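Local coordinates for protein aromatic amino acid beta-eliminating lyase/threonine aldolase (Exiguobacterium sibiricum, PDB 3LWS) that carries a covalently bound pyridoxal phosphate cofactor and belongs to the beta-eliminating lyase family of pyridoxal-phosphate-dependent enzymes with the aminotransferase-like fold, at residues A[292-297]-A[318-323]; A[123-128]-A[137-142]. All blocks are in the same frame, centred on the assembly; numbering follows the deposited sequence.

Contact 1. Residues A[292-297]-A[318-323]; sequences LHFDGQ and GYLVDK
Gln-297 sets off with CG opposite its carbonyl carbon and then bends sharply at chi2 (-70°). The bend carries its amide across to Asp-322 and Lys-323. The site is at one end of a beta-alpha-beta crossover in the small antiparallel sheet. Strand 289-295 leads through helix 298-312 to strand 321-322, with strand 326-332 lying between the two in the sheet. Gln-297 occupies the N-cap position of that helix.

Its NE2 donates twice. The firmer bond goes to Lys-323 O at 2.9 Å, with an N-H...O angle of 154°. This acceptor lies nearly in the plane of the Gln-297 amide. The second bond, from NE2 to Asp-322 OD1, is weak at 3.1 Å. The amide and carboxylate planes stand almost perpendicular, 84° apart. Gln-297 OE1 accepts from Gly-325 N, so both ends of the amide are fixed on the turn that leads into strand 326-332.

Asp-322 has its stronger partner at the start of the helix, where OD1 accepts from Ala-298 N. Its negative charge probably interacts favourably with the helix N terminus. The backbone N of Gln-297 is held in turn by Asp-300 OD2.

Beside the polar group there is one apolar touch. Phe-294 and Leu-320 extend at about a right angle to each other. The Phe-294 side chain also touches Ile-301 and Val-317, and its ring meets that of Phe-356. One methyl of Leu-320, CD2, meets two neighbouring ring atoms of Phe-294, CD1 at 3.8 Å and CE1 at 3.9 Å.

Contact 2. Residues A[123-128]-A[137-142]; sequences RLMTLD and ACLLLE
Met-125, a selenomethionine, packs on Leu-139 and Leu-141 of strand 138-142. This strand is an inner one of the large mixed sheet of the aminotransferase-like fold. The Met-125 chain leaves with CG between the backbone N and the carbonyl carbon (chi1 71°). It then runs straight through chi2 and bends at chi3 (78°). The straight part brings the selenium to the sheet, and the bend sets the CE methyl against CD2 of Leu-141.

The two leucines receive it differently. Leu-139 points toward the loop and runs past Met-125 in the opposite direction, with CD1 at 4.1 Å from SE. The Leu-141 side chain slants across that of Met-125. Leu-140 points away, to the other face of the sheet, where it touches Gln-75 of helix 71-86. Leu-139 also packs on Ile-161 and Cys-165 of helix 155-167.

No hydrogen bond joins the segments. Within the loop Arg-123 NH1 donates to Leu-124 O at 3.0 Å, while NH2 forms a salt bridge with Glu-129 of helix 127-131. Thr-126 then caps that helix. At the sheet, CD2 of Leu-141 sits 3.9 Å from both SE and CE of Met-125.

In the fold
From the N terminus, the chain reaches contact 2 first, after strand 114-117 at one edge of the large mixed sheet. Contact 2 closes a short loop holding helix 127-131, folding segment 123-128 over strand 138-142. The chain then adds strands 171-176 and 199-203, passes Lys-206, which bears the pyridoxal phosphate, and completes the large sheet with strand 214-218. After helix 258-273 comes the small antiparallel sheet. There contact 1 closes a longer loop of 20 residues, mostly helix 298-312, and ties the end of strand 289-295 and the helix start to edge strand 321-322. The loops are in series, neither nesting nor crossing. The centres of contacts 1 and 2 are about 28 Å apart.

Contact 1. Residues A[292-297]-A[318-323]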
# COMPACT_ATOMS: atom_id res chain seq x y z
N LEU A 292 -9.24 -17.26 -24.38
CA LEU A 292 -9.61 -17.28 -25.78
C LEU A 292 -8.33 -17.58 -26.56
O LEU A 292 -7.44 -16.73 -26.62
CB LEU A 292 -10.17 -15.92 -26.18
CG LEU A 292 -10.58 -15.74 -27.64
CD1 LEU A 292 -11.68 -16.74 -28.00
CD2 LEU A 292 -11.04 -14.30 -27.86
N HIS A 293 -8.29 -18.77 -27.15
CA HIS A 293 -7.21 -19.32 -27.97
C HIS A 293 -7.49 -19.25 -29.49
O HIS A 293 -8.56 -19.70 -29.95
CB HIS A 293 -7.14 -20.81 -27.67
CG HIS A 293 -6.66 -21.14 -26.30
ND1 HIS A 293 -5.83 -22.21 -26.04
CD2 HIS A 293 -6.88 -20.55 -25.11
CE1 HIS A 293 -5.57 -22.26 -24.75
NE2 HIS A 293 -6.19 -21.25 -24.17
N PHE A 294 -6.51 -18.76 -30.25
CA PHE A 294 -6.52 -18.70 -31.70
C PHE A 294 -5.38 -19.58 -32.23
O PHE A 294 -4.23 -19.43 -31.81
CB PHE A 294 -6.26 -17.26 -32.19
CG PHE A 294 -7.24 -16.24 -31.66
CD1 PHE A 294 -7.03 -15.58 -30.45
CD2 PHE A 294 -8.38 -15.92 -32.39
CE1 PHE A 294 -7.95 -14.65 -29.97
CE2 PHE A 294 -9.28 -14.98 -31.91
CZ PHE A 294 -9.07 -14.35 -30.72
N ASP A 295 -5.69 -20.46 -33.17
CA ASP A 295 -4.66 -21.21 -33.88
C ASP A 295 -3.82 -20.18 -34.67
O ASP A 295 -4.36 -19.22 -35.23
CB ASP A 295 -5.26 -22.28 -34.82
CG ASP A 295 -5.73 -23.58 -34.06
OD1 ASP A 295 -5.41 -23.79 -32.86
OD2 ASP A 295 -6.40 -24.41 -34.70
N GLY A 296 -2.51 -20.36 -34.64
CA GLY A 296 -1.60 -19.42 -35.26
C GLY A 296 -1.00 -18.51 -34.19
O GLY A 296 -1.46 -18.49 -33.07
N GLN A 297 0.00 -17.74 -34.56
CA GLN A 297 0.74 -16.91 -33.60
C GLN A 297 0.30 -15.46 -33.78
O GLN A 297 -0.39 -15.11 -34.78
CB GLN A 297 2.25 -17.09 -33.84
CG GLN A 297 2.84 -18.55 -33.87
CD GLN A 297 2.86 -19.31 -32.52
OE1 GLN A 297 3.06 -20.53 -32.49
NE2 GLN A 297 2.62 -18.62 -31.42
N GLY A 318 -7.51 -7.33 -26.40
CA GLY A 318 -6.58 -6.23 -26.13
C GLY A 318 -5.10 -6.55 -26.21
O GLY A 318 -4.28 -5.64 -26.29
N TYR A 319 -4.77 -7.84 -26.20
CA TYR A 319 -3.38 -8.29 -26.25
C TYR A 319 -3.42 -9.80 -26.55
O TYR A 319 -4.40 -10.45 -26.20
CB TYR A 319 -2.71 -8.04 -24.90
CG TYR A 319 -3.26 -8.97 -23.84
CD1 TYR A 319 -4.39 -8.65 -23.11
CD2 TYR A 319 -2.66 -10.24 -23.62
CE1 TYR A 319 -4.91 -9.54 -22.13
CE2 TYR A 319 -3.17 -11.13 -22.67
CZ TYR A 319 -4.30 -10.78 -21.93
OH TYR A 319 -4.82 -11.68 -21.01
N LEU A 320 -2.36 -10.34 -27.15
CA LEU A 320 -2.16 -11.79 -27.30
C LEU A 320 -0.88 -12.29 -26.60
O LEU A 320 0.06 -11.53 -26.44
CB LEU A 320 -2.11 -12.14 -28.78
CG LEU A 320 -3.42 -11.95 -29.57
CD1 LEU A 320 -3.05 -11.82 -31.09
CD2 LEU A 320 -4.39 -13.09 -29.30
N VAL A 321 -0.87 -13.55 -26.19
CA VAL A 321 0.31 -14.19 -25.59
C VAL A 321 0.57 -15.41 -26.44
O VAL A 321 -0.29 -16.29 -26.48
CB VAL A 321 0.09 -14.58 -24.10
CG1 VAL A 321 1.30 -15.38 -23.54
CG2 VAL A 321 -0.15 -13.33 -23.25
N ASP A 322 1.72 -15.45 -27.13
CA ASP A 322 2.05 -16.57 -28.00
C ASP A 322 2.36 -17.80 -27.17
O ASP A 322 3.02 -17.73 -26.14
CB ASP A 322 3.22 -16.26 -28.96
CG ASP A 322 2.78 -15.63 -30.24
OD1 ASP A 322 1.60 -15.85 -30.61
OD2 ASP A 322 3.60 -14.96 -30.90
N LYS A 323 1.85 -18.93 -27.66
CA LYS A 323 2.10 -20.23 -27.05
C LYS A 323 2.54 -21.12 -28.21
O LYS A 323 2.97 -20.60 -29.27
CB LYS A 323 0.81 -20.79 -26.41
CG LYS A 323 0.20 -19.91 -25.39
CD LYS A 323 0.86 -20.05 -24.05
CE LYS A 323 -0.04 -19.44 -22.99
NZ LYS A 323 0.48 -19.60 -21.62

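Contact 2. Residues A[123-128]-A[137-142]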
# COMPACT_ATOMS: atom_id res chain seq x y z
N ARG A 123 -3.78 -28.10 -15.78
CA ARG A 123 -5.03 -28.68 -15.30
C ARG A 123 -5.20 -28.46 -13.81
O ARG A 123 -4.29 -28.01 -13.13
CB ARG A 123 -5.05 -30.21 -15.58
CG ARG A 123 -3.88 -30.97 -14.94
CD ARG A 123 -4.18 -32.43 -14.84
NE ARG A 123 -3.05 -33.24 -14.38
CZ ARG A 123 -2.63 -33.37 -13.12
NH1 ARG A 123 -3.20 -32.71 -12.10
NH2 ARG A 123 -1.61 -34.17 -12.88
N LEU A 124 -6.37 -28.81 -13.30
CA LEU A 124 -6.57 -28.80 -11.85
C LEU A 124 -5.80 -29.95 -11.22
O LEU A 124 -5.61 -31.01 -11.83
CB LEU A 124 -8.05 -28.92 -11.47
CG LEU A 124 -9.02 -27.80 -11.84
CD1 LEU A 124 -10.40 -28.18 -11.31
CD2 LEU A 124 -8.56 -26.44 -11.29
N MSE A 125 -5.31 -29.73 -10.02
CA MSE A 125 -4.78 -30.81 -9.18
C MSE A 125 -5.95 -31.77 -8.87
O MSE A 125 -7.10 -31.36 -8.80
CB MSE A 125 -4.21 -30.23 -7.88
CG MSE A 125 -5.29 -29.70 -6.92
SE MSE A 125 -4.57 -29.00 -5.26
CE MSE A 125 -4.00 -27.31 -6.01
N THR A 126 -5.65 -33.04 -8.69
CA THR A 126 -6.67 -34.05 -8.44
C THR A 126 -6.76 -34.30 -6.94
O THR A 126 -5.83 -34.00 -6.22
CB THR A 126 -6.33 -35.35 -9.17
OG1 THR A 126 -5.16 -35.92 -8.56
CG2 THR A 126 -6.09 -35.12 -10.64
N LEU A 127 -7.88 -34.85 -6.48
CA LEU A 127 -8.02 -35.24 -5.08
C LEU A 127 -6.97 -36.27 -4.66
O LEU A 127 -6.42 -36.18 -3.55
CB LEU A 127 -9.42 -35.76 -4.79
CG LEU A 127 -9.74 -36.26 -3.39
CD1 LEU A 127 -9.48 -35.26 -2.33
CD2 LEU A 127 -11.19 -36.65 -3.32
N ASP A 128 -6.64 -37.22 -5.55
CA ASP A 128 -5.56 -38.17 -5.26
C ASP A 128 -4.22 -37.48 -5.03
O ASP A 128 -3.46 -37.90 -4.14
CB ASP A 128 -5.39 -39.19 -6.38
CG ASP A 128 -6.51 -40.22 -6.40
OD1 ASP A 128 -7.14 -40.46 -5.36
OD2 ASP A 128 -6.75 -40.78 -7.48
N ALA A 137 2.26 -27.43 6.20
CA ALA A 137 1.53 -26.39 6.96
C ALA A 137 0.19 -26.01 6.32
O ALA A 137 -0.84 -25.93 7.01
CB ALA A 137 2.38 -25.12 7.10
N CYS A 138 0.20 -25.76 5.01
CA CYS A 138 -0.95 -25.17 4.33
C CYS A 138 -1.12 -25.62 2.89
O CYS A 138 -0.13 -25.67 2.16
CB CYS A 138 -0.80 -23.67 4.32
SG CYS A 138 -2.27 -22.82 3.73
N LEU A 139 -2.35 -26.01 2.51
CA LEU A 139 -2.74 -26.15 1.10
C LEU A 139 -3.51 -24.86 0.73
O LEU A 139 -4.41 -24.45 1.46
CB LEU A 139 -3.62 -27.36 0.89
CG LEU A 139 -4.29 -27.60 -0.48
CD1 LEU A 139 -3.25 -27.77 -1.58
CD2 LEU A 139 -5.18 -28.80 -0.41
N LEU A 140 -3.10 -24.20 -0.36
CA LEU A 140 -3.76 -23.04 -0.94
C LEU A 140 -4.52 -23.50 -2.19
O LEU A 140 -3.95 -24.15 -3.07
CB LEU A 140 -2.73 -21.91 -1.31
CG LEU A 140 -3.24 -20.64 -2.01
CD1 LEU A 140 -2.41 -19.40 -1.69
CD2 LEU A 140 -3.36 -20.77 -3.58
N LEU A 141 -5.82 -23.23 -2.22
CA LEU A 141 -6.62 -23.39 -3.42
C LEU A 141 -6.99 -22.01 -3.92
O LEU A 141 -7.20 -21.11 -3.13
CB LEU A 141 -7.89 -24.16 -3.13
CG LEU A 141 -7.71 -25.60 -2.67
CD1 LEU A 141 -9.06 -26.16 -2.24
CD2 LEU A 141 -7.07 -26.42 -3.79
N GLU A 142 -7.08 -21.88 -5.25
CA GLU A 142 -7.53 -20.67 -5.95
C GLU A 142 -8.80 -20.97 -6.76
O GLU A 142 -8.78 -21.79 -7.68
CB GLU A 142 -6.41 -20.22 -6.90
CG GLU A 142 -6.62 -18.93 -7.64
CD GLU A 142 -5.64 -18.74 -8.81
OE1 GLU A 142 -4.42 -18.99 -8.63
OE2 GLU A 142 -6.10 -18.30 -9.91